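Long-range contact in beta-n-acetylhexosaminidase (Streptococcus pneumoniae, PDB 4AZI), which removes terminal non-reducing beta-linked N-acetylhexosamine residues from glycans, as a family 20 glycoside hydrolase module of the pneumococcal exo-beta-D-N-acetylglucosaminidase StrH: residues K33-G38 and N360-R365. The protein carries 2 engineered substitutions. Sequence-based numbering, arbitrary orientation.
Sequences KASELG and NYNALR
Asn-360 lies against the last turn of helix 24-37 at Glu-36. Asn-360 CB comes first, 3.2 Å from Glu-36 O, a carbon-to-carbonyl contact. With CG anti to the backbone N (chi1 -179°), the flat amide then runs alongside Glu-36, Asn-360 CG and OD1 both 3.6 Å from Glu-36 CA. At the tip Asn-360 ND2 packs on Glu-36 CB at 3.5 Å, while Asn-360 OD1 additionally accepts from Asn-362 N (3.0 Å, 163° at the hydrogen), closing an Asx turn at the start of helix 362-368, and from Asn-362 ND2 at 3.1 Å. The two donors approach from opposite faces of the Asn-360 amide plane, so OD1 is gripped on both sides. Asn-362 ND2 also makes a weak, bent hydrogen bond to Ser-35 OG (3.4 Å), and Asn-362 OD1 receives Lys-107 NZ and, weakly, Arg-365 NH2. Arg-365 NH2 sits 3.1 Å from Ser-35 OG, at the guanidinium edge, but the angle is too poor for a hydrogen bond. Beside this group a water bridges Ser-35 O and Tyr-361 N, accepting from the latter. The contact thus joins helix 24-37, which follows the first barrel strand (10-16), to the C-terminal helical region, on the barrel's outside. Its chemistry is polar and partly water-mediated: the firmer bonds, those to Asn-360 OD1, shape the Asx turn leading into helix 362-368, whereas direct bonding between the segments is weak.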
ATOM      1  N   LYS A  33      -8.746  -9.843 -10.293  1.00 14.82           N
ATOM      2  CA  LYS A  33      -9.907  -8.977 -10.167  1.00 14.84           C
ATOM      3  C   LYS A  33      -9.553  -7.527 -10.445  1.00 14.47           C
ATOM      4  O   LYS A  33     -10.342  -6.817 -11.053  1.00 14.43           O
ATOM      5  CB  LYS A  33     -10.549  -9.105  -8.782  1.00 15.26           C
ATOM      6  CG  LYS A  33     -11.965  -8.560  -8.709  1.00 15.79           C
ATOM      7  CD  LYS A  33     -12.907  -9.357  -9.602  1.00 16.59           C
ATOM      8  CE  LYS A  33     -14.308  -8.775  -9.602  1.00 17.09           C
ATOM      9  NZ  LYS A  33     -15.207  -9.525 -10.533  1.00 17.48           N
ATOM     10  N   ALA A  34      -8.374  -7.095 -10.003  1.00 14.22           N
ATOM     11  CA  ALA A  34      -7.901  -5.735 -10.291  1.00 13.87           C
ATOM     12  C   ALA A  34      -7.672  -5.536 -11.788  1.00 13.66           C
ATOM     13  O   ALA A  34      -8.047  -4.511 -12.349  1.00 13.46           O
ATOM     14  CB  ALA A  34      -6.637  -5.426  -9.509  1.00 13.60           C
ATOM     15  N   SER A  35      -7.070  -6.533 -12.428  1.00 13.98           N
ATOM     16  CA  SER A  35      -6.807  -6.489 -13.865  1.00 14.29           C
ATOM     17  C   SER A  35      -8.087  -6.424 -14.703  1.00 14.23           C
ATOM     18  O   SER A  35      -8.128  -5.732 -15.722  1.00 14.42           O
ATOM     19  CB  SER A  35      -5.969  -7.688 -14.301  1.00 14.32           C
ATOM     20  OG  SER A  35      -5.748  -7.634 -15.698  1.00 15.31           O
ATOM     21  N   GLU A  36      -9.126  -7.145 -14.281  1.00 14.22           N
ATOM     22  CA  GLU A  36     -10.365  -7.162 -15.042  1.00 14.66           C
ATOM     23  C   GLU A  36     -11.129  -5.851 -14.885  1.00 13.92           C
ATOM     24  O   GLU A  36     -11.779  -5.381 -15.829  1.00 13.83           O
ATOM     25  CB  GLU A  36     -11.248  -8.349 -14.637  1.00 15.92           C
ATOM     26  CG  GLU A  36     -12.365  -7.998 -13.667  1.00 17.79           C
ATOM     27  CD  GLU A  36     -13.473  -9.037 -13.633  1.00 18.95           C
ATOM     28  OE1 GLU A  36     -13.173 -10.213 -13.340  1.00 20.10           O
ATOM     29  OE2 GLU A  36     -14.639  -8.668 -13.892  1.00 19.63           O
ATOM     30  N   LEU A  37     -11.041  -5.267 -13.691  1.00 12.85           N
ATOM     31  CA  LEU A  37     -11.802  -4.071 -13.352  1.00 12.48           C
ATOM     32  C   LEU A  37     -11.076  -2.798 -13.797  1.00 12.47           C
ATOM     33  O   LEU A  37     -11.658  -1.713 -13.785  1.00 12.70           O
ATOM     34  CB  LEU A  37     -12.115  -4.041 -11.846  1.00 12.29           C
ATOM     35  CG  LEU A  37     -13.077  -5.121 -11.315  1.00 12.08           C
ATOM     36  CD1 LEU A  37     -13.111  -5.136  -9.792  1.00 12.27           C
ATOM     37  CD2 LEU A  37     -14.479  -4.959 -11.883  1.00 11.93           C
ATOM     38  N   GLY A  38      -9.816  -2.942 -14.199  1.00 12.25           N
ATOM     39  CA  GLY A  38      -9.052  -1.827 -14.770  1.00 12.31           C
ATOM     40  C   GLY A  38      -8.217  -1.001 -13.812  1.00 12.25           C
ATOM     41  O   GLY A  38      -7.833   0.137 -14.133  1.00 12.37           O
ATOM     42  N   ASN A 360     -11.399  -4.373 -19.680  1.00 17.39           N
ATOM     43  CA  ASN A 360     -10.839  -5.673 -19.333  1.00 17.16           C
ATOM     44  C   ASN A 360     -10.121  -6.291 -20.527  1.00 17.45           C
ATOM     45  O   ASN A 360     -10.755  -6.675 -21.515  1.00 17.23           O
ATOM     46  CB  ASN A 360     -11.936  -6.606 -18.806  1.00 17.24           C
ATOM     47  CG  ASN A 360     -11.415  -7.978 -18.410  1.00 17.50           C
ATOM     48  OD1 ASN A 360     -10.220  -8.275 -18.504  1.00 17.59           O
ATOM     49  ND2 ASN A 360     -12.325  -8.829 -17.960  1.00 17.59           N
ATOM     50  N   TYR A 361      -8.802  -6.399 -20.407  1.00 17.21           N
ATOM     51  CA  TYR A 361      -7.937  -6.854 -21.492  1.00 17.78           C
ATOM     52  C   TYR A 361      -7.531  -8.320 -21.400  1.00 18.43           C
ATOM     53  O   TYR A 361      -6.668  -8.773 -22.159  1.00 18.57           O
ATOM     54  CB  TYR A 361      -6.696  -5.949 -21.588  1.00 17.51           C
ATOM     55  CG  TYR A 361      -6.990  -4.685 -22.354  1.00 17.59           C
ATOM     56  CD1 TYR A 361      -6.890  -4.658 -23.744  1.00 17.78           C
ATOM     57  CD2 TYR A 361      -7.402  -3.524 -21.696  1.00 17.50           C
ATOM     58  CE1 TYR A 361      -7.179  -3.510 -24.460  1.00 17.66           C
ATOM     59  CE2 TYR A 361      -7.694  -2.371 -22.402  1.00 17.72           C
ATOM     60  CZ  TYR A 361      -7.585  -2.376 -23.786  1.00 18.01           C
ATOM     61  OH  TYR A 361      -7.878  -1.241 -24.498  1.00 18.33           O
ATOM     62  N   ASN A 362      -8.159  -9.064 -20.490  1.00 19.24           N
ATOM     63  CA  ASN A 362      -7.791 -10.467 -20.272  1.00 20.09           C
ATOM     64  C   ASN A 362      -8.151 -11.399 -21.423  1.00 19.73           C
ATOM     65  O   ASN A 362      -7.329 -12.220 -21.828  1.00 20.06           O
ATOM     66  CB  ASN A 362      -8.336 -10.994 -18.946  1.00 20.74           C
ATOM     67  CG  ASN A 362      -7.494 -10.561 -17.761  1.00 21.91           C
ATOM     68  OD1 ASN A 362      -6.312 -10.921 -17.648  1.00 21.75           O
ATOM     69  ND2 ASN A 362      -8.095  -9.778 -16.871  1.00 21.97           N
ATOM     70  N   ALA A 363      -9.368 -11.267 -21.946  1.00 20.17           N
ATOM     71  CA  ALA A 363      -9.789 -12.035 -23.125  1.00 20.39           C
ATOM     72  C   ALA A 363      -8.851 -11.795 -24.312  1.00 20.44           C
ATOM     73  O   ALA A 363      -8.498 -12.738 -25.026  1.00 20.36           O
ATOM     74  CB  ALA A 363     -11.233 -11.724 -23.498  1.00 20.70           C
ATOM     75  N   LEU A 364      -8.438 -10.539 -24.502  1.00 20.71           N
ATOM     76  CA  LEU A 364      -7.458 -10.189 -25.531  1.00 21.20           C
ATOM     77  C   LEU A 364      -6.142 -10.957 -25.374  1.00 21.42           C
ATOM     78  O   LEU A 364      -5.643 -11.522 -26.348  1.00 21.54           O
ATOM     79  CB  LEU A 364      -7.205  -8.672 -25.589  1.00 20.81           C
ATOM     80  CG  LEU A 364      -6.205  -8.171 -26.644  1.00 20.82           C
ATOM     81  CD1 LEU A 364      -6.554  -8.692 -28.033  1.00 20.61           C
ATOM     82  CD2 LEU A 364      -6.117  -6.654 -26.674  1.00 20.60           C
ATOM     83  N   ARG A 365      -5.590 -10.978 -24.161  1.00 21.69           N
ATOM     84  CA  ARG A 365      -4.332 -11.688 -23.906  1.00 22.71           C
ATOM     85  C   ARG A 365      -4.444 -13.197 -24.153  1.00 23.46           C
ATOM     86  O   ARG A 365      -3.463 -13.836 -24.554  1.00 22.96           O
ATOM     87  CB  ARG A 365      -3.807 -11.411 -22.491  1.00 22.65           C
ATOM     88  CG  ARG A 365      -3.119 -10.062 -22.341  1.00 22.87           C
ATOM     89  CD  ARG A 365      -2.470  -9.902 -20.972  1.00 23.31           C
ATOM     90  NE  ARG A 365      -3.442  -9.625 -19.912  1.00 23.18           N
ATOM     91  CZ  ARG A 365      -3.877  -8.410 -19.589  1.00 23.67           C
ATOM     92  NH1 ARG A 365      -3.440  -7.339 -20.246  1.00 24.41           N
ATOM     93  NH2 ARG A 365      -4.754  -8.260 -18.607  1.00 23.77           N
TER
HETATM   94  O   HOH W   1      -7.343  -4.827 -18.244  1.00 25.53           O